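Local atomic coordinates of glycerol trinitrate reductase (Agrobacterium tumefaciens, PDB entry 5EPD), a protein that probably reduces nitrate esters such as glycerol trinitrate as an FMN-dependent oxidoreductase of the Old Yellow Enzyme family, captured here without its flavin. Residues A[87-92]-A[150-155]; A[125-130]-A[199-204]; A[144-149]-A[158-163]; A[206-211]-A[256-261]. One frame throughout, in Å; residues are numbered along the deposited sequence.

The barrel strand 73-80 leads into 87-92, which meets 150-155 in interaction 1 and closes a loop of 57 residues. Interaction 2 opens inside that loop at 125-130 and closes at 199-204, so the two cross. Interaction 3, between 144-149 and 158-163, is nested inside interaction 2 and also crosses interaction 1. It shares with interaction 1 the hairpin of strands 150-153 and 156-159. Interaction 4 follows in series and joins 206-211 to 256-261. Interactions 2 and 4 both use helix 202-207. Together they link the regions after barrel strands 73-80, 117-122, 193-196 and 245-249, with the hairpin part of the excursion after 117-122.

Interaction 1: residues A[87-92]-A[150-155]; sequences GYQDTP and KTFVNN
The first strand of a β-hairpin, 150-153, lies against the loop that follows barrel strand 73-80, with Q89 and F152 at the middle of the contact. Their backbones are joined by a straight bond from Q89 N to F152 O at 3.0 Å. One residue before F152 and two before Q89, T151 OG1 donates to G87 O at 2.6 Å. The same hydroxyl lies beside the Y88 ring, nearest CD2. The Q89 side chain then runs over one face of the F152 ring. Its CG is turned between the backbone N and the carbonyl carbon (chi1 59°), and this sends the chain toward the hairpin turn. Q89 CG makes a CH-π contact 4.1 Å from the F152 ring centroid. Q89 CD sits 3.9 Å above the centre of the F152 ring, with amide and ring planes 30° apart. The amide is gripped at both ends by one residue. N155 N donates to Q89 OE1 at 2.7 Å, and Q89 NE2 donates in its own plane to N155 OD1 at 3.3 Å, from above that carbonyl's plane. These two bonds and the ring fix the amide's rotation. A water links Y88 OH (2.8 Å) to K150 O (3.1 Å). Y88 OH is also hydrogen-bonded to Y201, just before helix 202-207. Behind the contact, T151 pairs with V158 of strand 156-159, and on the other segment the D90 backbone bonds to A51 of the short strand 51-52.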
# COMPACT_ATOMS: atom_id res chain seq x y z
N GLY A 87 0.83 13.28 -0.14
CA GLY A 87 -0.49 13.78 0.32
C GLY A 87 -0.67 13.97 1.82
O GLY A 87 -1.60 14.63 2.25
N TYR A 88 0.21 13.37 2.59
CA TYR A 88 0.24 13.52 4.05
C TYR A 88 1.65 13.94 4.48
O TYR A 88 2.64 13.51 3.84
CB TYR A 88 -0.11 12.19 4.72
CG TYR A 88 -1.41 11.62 4.26
CD1 TYR A 88 -1.51 10.92 3.08
CD2 TYR A 88 -2.56 11.79 5.02
CE1 TYR A 88 -2.72 10.38 2.68
CE2 TYR A 88 -3.76 11.26 4.64
CZ TYR A 88 -3.84 10.56 3.47
OH TYR A 88 -5.08 10.05 3.09
N GLN A 89 1.75 14.76 5.52
CA GLN A 89 3.06 15.19 6.00
C GLN A 89 3.94 14.01 6.47
O GLN A 89 3.44 13.01 7.02
CB GLN A 89 2.93 16.19 7.15
CG GLN A 89 2.16 15.68 8.38
CD GLN A 89 2.17 16.72 9.50
OE1 GLN A 89 1.74 17.88 9.33
NE2 GLN A 89 2.68 16.31 10.67
N ASP A 90 5.24 14.13 6.24
CA ASP A 90 6.21 13.21 6.86
C ASP A 90 6.02 11.76 6.50
O ASP A 90 6.39 10.86 7.25
CB ASP A 90 6.20 13.40 8.39
CG ASP A 90 6.51 14.82 8.78
OD1 ASP A 90 7.48 15.35 8.17
OD2 ASP A 90 5.80 15.39 9.64
N THR A 91 5.44 11.52 5.33
CA THR A 91 5.47 10.22 4.74
C THR A 91 6.80 10.14 3.94
O THR A 91 7.27 11.13 3.40
CB THR A 91 4.22 9.95 3.88
OG1 THR A 91 4.23 10.79 2.73
CG2 THR A 91 2.94 10.22 4.65
N PRO A 92 7.42 8.96 3.88
CA PRO A 92 8.72 8.86 3.21
C PRO A 92 8.66 8.76 1.71
O PRO A 92 7.62 8.42 1.16
CB PRO A 92 9.30 7.54 3.76
CG PRO A 92 8.10 6.72 4.10
CD PRO A 92 7.07 7.72 4.61
N LYS A 150 -10.23 14.93 4.54
CA LYS A 150 -9.16 15.72 5.15
C LYS A 150 -7.85 14.96 5.06
O LYS A 150 -7.83 13.75 4.80
CB LYS A 150 -9.45 15.99 6.62
CG LYS A 150 -10.78 16.69 6.89
CD LYS A 150 -10.98 16.86 8.38
CE LYS A 150 -12.34 17.45 8.70
NZ LYS A 150 -12.54 18.79 8.05
N THR A 151 -6.76 15.68 5.26
CA THR A 151 -5.45 15.06 5.32
C THR A 151 -4.72 15.63 6.52
O THR A 151 -5.24 16.54 7.19
CB THR A 151 -4.64 15.27 4.03
OG1 THR A 151 -3.38 14.62 4.15
CG2 THR A 151 -4.41 16.77 3.74
N PHE A 152 -3.55 15.06 6.81
CA PHE A 152 -2.78 15.36 8.01
C PHE A 152 -1.64 16.18 7.49
O PHE A 152 -0.76 15.65 6.81
CB PHE A 152 -2.32 14.06 8.66
CG PHE A 152 -1.44 14.24 9.88
CD1 PHE A 152 -1.71 15.19 10.86
CD2 PHE A 152 -0.35 13.37 10.09
CE1 PHE A 152 -0.89 15.31 12.00
CE2 PHE A 152 0.47 13.50 11.23
CZ PHE A 152 0.19 14.46 12.17
N VAL A 153 -1.71 17.48 7.74
CA VAL A 153 -0.73 18.47 7.27
C VAL A 153 -0.68 19.61 8.30
O VAL A 153 -1.67 19.84 9.02
CB VAL A 153 -1.07 18.97 5.83
CG1 VAL A 153 -2.45 19.58 5.79
CG2 VAL A 153 -0.06 19.99 5.34
N ASN A 154 0.46 20.28 8.42
CA ASN A 154 0.66 21.31 9.49
C ASN A 154 0.22 20.79 10.85
O ASN A 154 -0.42 21.51 11.60
CB ASN A 154 -0.11 22.62 9.20
CG ASN A 154 0.16 23.18 7.81
OD1 ASN A 154 -0.78 23.43 7.04
ND2 ASN A 154 1.44 23.37 7.48
N ASN A 155 0.54 19.53 11.14
CA ASN A 155 0.24 18.92 12.42
C ASN A 155 -1.23 18.89 12.80
O ASN A 155 -1.58 18.87 13.99
CB ASN A 155 1.03 19.63 13.53
CG ASN A 155 2.48 19.23 13.55
OD1 ASN A 155 2.80 18.04 13.45
ND2 ASN A 155 3.37 20.21 13.69
O HOH W 1 -7.65 10.86 3.80

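Interaction 2: residues A[125-130]-A[199-204]; sequences GRISHV and NGYLLE
I127 and Y201 carry most of the apolar packing. The I127 side chain crosses Y201 at about a right angle and approaches its ring obliquely at the CD1-CE1 side. The I127 methyl CD1 is 3.7 Å from Y201 CE1, and I127 CG2 is 3.8 Å from the same carbon. The Y201 ring also meets W122 edge-to-face. I127 CD1 also presses on the backbone, 3.3 Å from G200 O. At the other end, L202 lies over G125. L202 CB is 3.8 Å from G125 N. With L202 CG anti to its own nitrogen (chi1 -176°), CD1 comes 3.8 Å from G125 CA. The backbones are close here, and G125 has no side chain to hold them apart.

The polar link goes through a water. It accepts from R126 NE at 2.9 Å, in the guanidinium plane, and donates to G200 O at 2.7 Å. R126 NH1 has a second partner in I145 O.

The segments follow neighbouring parallel strands, 117-122 and 193-196. 125-130 is loop, and 199-204 runs into the start of helix 202-207, with Y201 at its N-cap position. The contact thus joins the connections after two adjacent strands at the C-terminal end of a TIM barrel, where such enzymes usually carry their active site.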
# COMPACT_ATOMS: atom_id res chain seq x y z
N GLY A 125 -2.51 11.56 -5.86
CA GLY A 125 -3.39 12.33 -6.73
C GLY A 125 -4.02 13.48 -5.96
O GLY A 125 -3.32 14.26 -5.30
N ARG A 126 -5.35 13.60 -6.04
CA ARG A 126 -6.04 14.77 -5.45
C ARG A 126 -6.11 14.79 -3.92
O ARG A 126 -6.52 15.82 -3.33
CB ARG A 126 -7.45 14.88 -6.00
CG ARG A 126 -8.39 13.80 -5.50
CD ARG A 126 -9.64 13.74 -6.34
NE ARG A 126 -10.55 12.73 -5.80
CZ ARG A 126 -11.87 12.70 -5.99
NH1 ARG A 126 -12.51 13.61 -6.73
NH2 ARG A 126 -12.55 11.70 -5.45
N ILE A 127 -5.71 13.67 -3.28
CA ILE A 127 -5.68 13.59 -1.81
C ILE A 127 -4.34 14.14 -1.32
O ILE A 127 -3.45 13.39 -0.87
CB ILE A 127 -5.96 12.16 -1.32
CG1 ILE A 127 -7.32 11.69 -1.87
CG2 ILE A 127 -6.03 12.11 0.21
CD1 ILE A 127 -7.67 10.27 -1.46
N SER A 128 -4.22 15.47 -1.43
CA SER A 128 -3.05 16.21 -0.96
C SER A 128 -3.44 17.65 -0.63
O SER A 128 -4.63 18.02 -0.64
CB SER A 128 -1.94 16.20 -2.03
OG SER A 128 -0.73 16.73 -1.52
N HIS A 129 -2.45 18.47 -0.31
CA HIS A 129 -2.69 19.86 0.04
C HIS A 129 -1.58 20.68 -0.59
O HIS A 129 -0.45 20.21 -0.73
CB HIS A 129 -2.69 20.01 1.56
CG HIS A 129 -3.21 21.33 2.05
ND1 HIS A 129 -2.41 22.45 2.18
CD2 HIS A 129 -4.44 21.70 2.49
CE1 HIS A 129 -3.13 23.45 2.65
NE2 HIS A 129 -4.36 23.03 2.85
N VAL A 130 -1.92 21.89 -1.01
CA VAL A 130 -0.94 22.82 -1.63
C VAL A 130 0.35 22.94 -0.84
O VAL A 130 1.45 22.94 -1.39
CB VAL A 130 -1.55 24.22 -1.94
CG1 VAL A 130 -2.50 24.13 -3.11
CG2 VAL A 130 -2.29 24.80 -0.73
N ASN A 199 -7.87 2.86 -2.40
CA ASN A 199 -8.09 3.79 -1.28
C ASN A 199 -8.15 5.25 -1.71
O ASN A 199 -7.74 6.16 -0.95
CB ASN A 199 -7.03 3.55 -0.18
CG ASN A 199 -7.02 2.10 0.34
OD1 ASN A 199 -7.92 1.29 0.04
ND2 ASN A 199 -6.01 1.77 1.14
N GLY A 200 -8.64 5.46 -2.93
CA GLY A 200 -8.95 6.81 -3.44
C GLY A 200 -7.80 7.63 -4.01
O GLY A 200 -7.99 8.79 -4.34
N TYR A 201 -6.62 7.03 -4.14
CA TYR A 201 -5.43 7.76 -4.60
C TYR A 201 -5.37 7.72 -6.13
O TYR A 201 -6.33 7.26 -6.75
CB TYR A 201 -4.20 7.18 -3.93
CG TYR A 201 -4.30 7.33 -2.41
CD1 TYR A 201 -4.33 8.59 -1.82
CD2 TYR A 201 -4.41 6.22 -1.59
CE1 TYR A 201 -4.43 8.75 -0.45
CE2 TYR A 201 -4.51 6.36 -0.21
CZ TYR A 201 -4.51 7.64 0.35
OH TYR A 201 -4.62 7.78 1.70
N LEU A 202 -4.27 8.21 -6.73
CA LEU A 202 -4.26 8.62 -8.15
C LEU A 202 -4.86 7.58 -9.08
O LEU A 202 -5.76 7.87 -9.91
CB LEU A 202 -2.84 8.96 -8.63
CG LEU A 202 -2.73 9.49 -10.06
CD1 LEU A 202 -3.50 10.80 -10.26
CD2 LEU A 202 -1.29 9.70 -10.47
N LEU A 203 -4.36 6.36 -8.94
CA LEU A 203 -4.67 5.36 -9.95
C LEU A 203 -6.13 4.93 -9.86
O LEU A 203 -6.73 4.60 -10.88
CB LEU A 203 -3.72 4.16 -9.85
CG LEU A 203 -2.21 4.47 -9.80
CD1 LEU A 203 -1.35 3.21 -9.69
CD2 LEU A 203 -1.82 5.32 -11.01
N GLU A 204 -6.70 4.93 -8.64
CA GLU A 204 -8.11 4.61 -8.43
C GLU A 204 -8.99 5.80 -8.87
O GLU A 204 -10.13 5.61 -9.35
CB GLU A 204 -8.42 4.25 -6.96
CG GLU A 204 -9.90 3.86 -6.75
CD GLU A 204 -10.30 3.55 -5.31
OE1 GLU A 204 -10.43 4.50 -4.48
OE2 GLU A 204 -10.54 2.37 -5.00
O HOH W 2 -10.09 10.49 -3.99

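Interaction 3: residues A[144-149]-A[158-163]; sequences AIRAEV and VDVSEP
R146 reaches E162 through two bends, one in each side chain. The arginine leaves with CG anti to the backbone N (chi1 -155°) and turns at chi3 (98°), while the glutamate folds back at chi2 (-76°). The carboxylate therefore lies alongside the aliphatic part of the arginine, with E162 OE2 3.5 Å from R146 CD. The side chains cross obliquely, and the guanidinium and carboxylate planes are far from parallel. R146 NH1 to E162 OE2 is a long salt bridge of 4.0 Å. Within its own segment, R146 NH2 is 3.3 Å from E148 OE2, which lies well out of the guanidinium plane. That pairing is one of charge alone. V160 O sits at the edge of the guanidinium.

The two segments run roughly antiparallel and form the neck of the hairpin built from strands 150-153 and 156-159, next to the loop 125-130. Pairing continues into the neck where V160 N donates to V149 O at 3.1 Å. Between A147 and S161 the backbones are bridged by a water instead. It accepts from A147 N at 2.9 Å and donates to S161 O at 3.0 Å. The V160 side chain points into the contact, its CG2 resting 3.4 Å from A147 O and its CG1 facing the V149 methyl CG2. P163 closes the far end, with CG 3.5 Å from I145 O and CD over R146 CA.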
# COMPACT_ATOMS: atom_id res chain seq x y z
N ALA A 144 -10.69 17.77 -12.47
CA ALA A 144 -10.66 18.80 -11.41
C ALA A 144 -11.91 18.70 -10.53
O ALA A 144 -12.84 19.49 -10.65
CB ALA A 144 -10.53 20.19 -12.03
N ILE A 145 -11.95 17.67 -9.68
CA ILE A 145 -13.04 17.47 -8.72
C ILE A 145 -12.35 17.20 -7.39
O ILE A 145 -11.62 16.22 -7.26
CB ILE A 145 -13.94 16.25 -9.06
CG1 ILE A 145 -14.38 16.26 -10.52
CG2 ILE A 145 -15.14 16.21 -8.13
CD1 ILE A 145 -14.79 14.90 -11.06
N ARG A 146 -12.56 18.08 -6.41
CA ARG A 146 -12.00 17.93 -5.08
C ARG A 146 -12.56 16.68 -4.42
O ARG A 146 -13.72 16.31 -4.64
CB ARG A 146 -12.38 19.13 -4.21
CG ARG A 146 -11.40 19.37 -3.08
CD ARG A 146 -11.76 20.62 -2.30
NE ARG A 146 -12.52 20.32 -1.09
CZ ARG A 146 -13.84 20.42 -0.93
NH1 ARG A 146 -14.62 20.83 -1.93
NH2 ARG A 146 -14.38 20.10 0.24
N ALA A 147 -11.73 16.01 -3.62
CA ALA A 147 -12.22 14.96 -2.75
C ALA A 147 -12.79 15.61 -1.47
O ALA A 147 -12.31 16.65 -1.02
CB ALA A 147 -11.10 14.00 -2.41
N GLU A 148 -13.84 14.99 -0.93
CA GLU A 148 -14.46 15.36 0.34
C GLU A 148 -13.78 14.63 1.54
O GLU A 148 -14.46 13.94 2.31
CB GLU A 148 -15.96 14.97 0.30
CG GLU A 148 -16.73 15.66 -0.79
CD GLU A 148 -16.63 17.15 -0.65
OE1 GLU A 148 -17.20 17.69 0.32
OE2 GLU A 148 -15.93 17.78 -1.48
N VAL A 149 -12.46 14.77 1.67
CA VAL A 149 -11.72 14.20 2.79
C VAL A 149 -10.67 15.17 3.31
O VAL A 149 -10.30 16.14 2.63
CB VAL A 149 -11.07 12.83 2.46
CG1 VAL A 149 -12.09 11.88 1.83
CG2 VAL A 149 -9.81 12.98 1.59
N VAL A 158 -6.88 18.95 7.78
CA VAL A 158 -7.41 20.00 6.94
C VAL A 158 -8.00 19.37 5.68
O VAL A 158 -7.55 18.30 5.22
CB VAL A 158 -6.29 20.99 6.58
CG1 VAL A 158 -5.33 20.37 5.59
CG2 VAL A 158 -6.84 22.29 5.98
N ASP A 159 -9.00 20.03 5.09
CA ASP A 159 -9.54 19.54 3.83
C ASP A 159 -8.44 19.55 2.76
O ASP A 159 -7.57 20.43 2.72
CB ASP A 159 -10.73 20.38 3.37
CG ASP A 159 -11.84 20.41 4.39
OD1 ASP A 159 -12.04 19.43 5.12
OD2 ASP A 159 -12.51 21.45 4.48
N VAL A 160 -8.46 18.53 1.91
CA VAL A 160 -7.56 18.49 0.77
C VAL A 160 -7.90 19.63 -0.20
O VAL A 160 -9.02 20.14 -0.20
CB VAL A 160 -7.58 17.12 0.05
CG1 VAL A 160 -6.98 16.05 0.98
CG2 VAL A 160 -8.99 16.72 -0.42
N SER A 161 -6.92 20.03 -0.99
CA SER A 161 -7.06 21.15 -1.89
C SER A 161 -7.76 20.73 -3.17
O SER A 161 -7.80 19.54 -3.52
CB SER A 161 -5.68 21.68 -2.24
OG SER A 161 -4.95 22.02 -1.07
N GLU A 162 -8.28 21.74 -3.87
CA GLU A 162 -8.77 21.62 -5.25
C GLU A 162 -7.64 21.13 -6.16
O GLU A 162 -6.56 21.71 -6.16
CB GLU A 162 -9.25 22.98 -5.76
CG GLU A 162 -10.42 23.58 -4.98
CD GLU A 162 -11.75 22.91 -5.31
OE1 GLU A 162 -11.80 22.19 -6.33
OE2 GLU A 162 -12.73 23.13 -4.53
N PRO A 163 -7.87 20.04 -6.92
CA PRO A 163 -6.80 19.57 -7.78
C PRO A 163 -6.91 20.12 -9.21
O PRO A 163 -7.96 20.57 -9.61
CB PRO A 163 -7.06 18.07 -7.82
CG PRO A 163 -8.55 17.94 -7.71
CD PRO A 163 -8.98 19.07 -6.82
O HOH W 3 -8.97 16.83 -3.59

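Interaction 4: residues A[206-211]-A[256-261]; sequences FAKDGA and NGISCS
K208, the first residue beyond helix 202-207, lays its side chain across I258 and C260. Its CB is 3.7 Å from I258 CG2 and as near to S259 O. The next atom, K208 CG, is 3.8 Å from C260 CB and also touches SG. K208 CD still lies against C260 CB, with I258 O close by. The chain is extended beyond CG, so NZ is carried past 256-261 to its own partners. There it forms a salt bridge with E204 and hydrogen bonds with S250 O and S253 OG.

D209 makes the polar half of the contact. Its CG stands between the backbone N and the carbonyl carbon (chi1 57°), and this turns the carboxylate toward S261. S261 N donates to D209 OD1 at 3.0 Å, on the syn lone pair. S261 OG donates to D209 OD2 at 2.9 Å, also on the syn side but 28° out of plane. A water donates to D209 OD1 as well. G210 N gives a weak bond to S259 O at 2.8 Å. Beside it, the A211 methyl CB packs on I258 CG2 at 3.6 Å.

Both carboxylate oxygens thus accept from one serine, just before helix 263-276. Such donors would be expected to stabilise the ionised form of D209, while E204 probably balances the charge of the buried K208.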
# COMPACT_ATOMS: atom_id res chain seq x y z
N PHE A 206 -8.53 7.48 -11.40
CA PHE A 206 -8.66 7.22 -12.83
C PHE A 206 -9.62 6.06 -13.10
O PHE A 206 -10.43 6.14 -14.01
CB PHE A 206 -7.29 6.92 -13.47
CG PHE A 206 -6.56 8.14 -13.99
CD1 PHE A 206 -5.78 8.91 -13.14
CD2 PHE A 206 -6.65 8.52 -15.33
CE1 PHE A 206 -5.09 10.03 -13.61
CE2 PHE A 206 -5.97 9.64 -15.80
CZ PHE A 206 -5.18 10.39 -14.94
N ALA A 207 -9.48 4.99 -12.31
CA ALA A 207 -10.27 3.79 -12.45
C ALA A 207 -11.79 3.96 -12.20
O ALA A 207 -12.61 3.33 -12.88
CB ALA A 207 -9.72 2.71 -11.53
N LYS A 208 -12.15 4.80 -11.22
CA LYS A 208 -13.55 4.99 -10.82
C LYS A 208 -14.20 6.26 -11.42
O LYS A 208 -13.66 7.36 -11.33
CB LYS A 208 -13.65 4.97 -9.28
CG LYS A 208 -13.35 3.58 -8.72
CD LYS A 208 -13.46 3.49 -7.21
CE LYS A 208 -13.30 2.05 -6.75
NZ LYS A 208 -13.23 1.91 -5.27
N ASP A 209 -15.39 6.10 -12.00
CA ASP A 209 -16.09 7.20 -12.69
C ASP A 209 -16.61 8.31 -11.80
O ASP A 209 -16.94 9.41 -12.28
CB ASP A 209 -17.24 6.67 -13.57
CG ASP A 209 -18.28 5.83 -12.82
OD1 ASP A 209 -18.25 5.65 -11.58
OD2 ASP A 209 -19.17 5.31 -13.52
N GLY A 210 -16.67 8.05 -10.49
CA GLY A 210 -16.99 9.09 -9.52
C GLY A 210 -15.99 10.22 -9.53
O GLY A 210 -16.32 11.34 -9.17
N ALA A 211 -14.75 9.93 -9.95
CA ALA A 211 -13.70 10.92 -10.01
C ALA A 211 -13.07 11.10 -11.38
O ALA A 211 -12.32 12.07 -11.56
CB ALA A 211 -12.61 10.57 -9.01
N ASN A 256 -17.53 7.47 2.18
CA ASN A 256 -16.91 8.74 1.76
C ASN A 256 -15.77 8.56 0.73
O ASN A 256 -14.98 9.50 0.50
CB ASN A 256 -16.36 9.46 2.99
CG ASN A 256 -15.07 8.83 3.50
OD1 ASN A 256 -14.80 7.64 3.27
ND2 ASN A 256 -14.25 9.63 4.17
N GLY A 257 -15.67 7.38 0.12
CA GLY A 257 -14.72 7.14 -0.97
C GLY A 257 -15.22 7.64 -2.32
O GLY A 257 -16.08 8.53 -2.40
N ILE A 258 -14.69 7.05 -3.39
CA ILE A 258 -15.01 7.48 -4.74
C ILE A 258 -16.21 6.69 -5.27
O ILE A 258 -16.19 5.46 -5.31
CB ILE A 258 -13.81 7.27 -5.70
CG1 ILE A 258 -12.51 7.83 -5.09
CG2 ILE A 258 -14.10 7.93 -7.05
CD1 ILE A 258 -11.30 7.83 -6.01
N SER A 259 -17.26 7.38 -5.72
CA SER A 259 -18.40 6.67 -6.32
C SER A 259 -17.89 5.92 -7.56
O SER A 259 -16.93 6.35 -8.23
CB SER A 259 -19.60 7.61 -6.63
OG SER A 259 -19.40 8.46 -7.76
N CYS A 260 -18.50 4.76 -7.78
CA CYS A 260 -18.17 3.85 -8.87
C CYS A 260 -19.47 3.12 -9.26
O CYS A 260 -19.92 2.22 -8.56
CB CYS A 260 -17.07 2.86 -8.44
SG CYS A 260 -16.67 1.62 -9.71
N SER A 261 -20.06 3.55 -10.38
CA SER A 261 -21.32 2.99 -10.94
C SER A 261 -21.38 1.48 -11.11
O SER A 261 -22.45 0.92 -10.94
CB SER A 261 -21.60 3.57 -12.33
OG SER A 261 -21.71 4.97 -12.27
O HOH W 4 -19.71 7.52 -9.95
O HOH W 5 -19.35 11.41 -7.48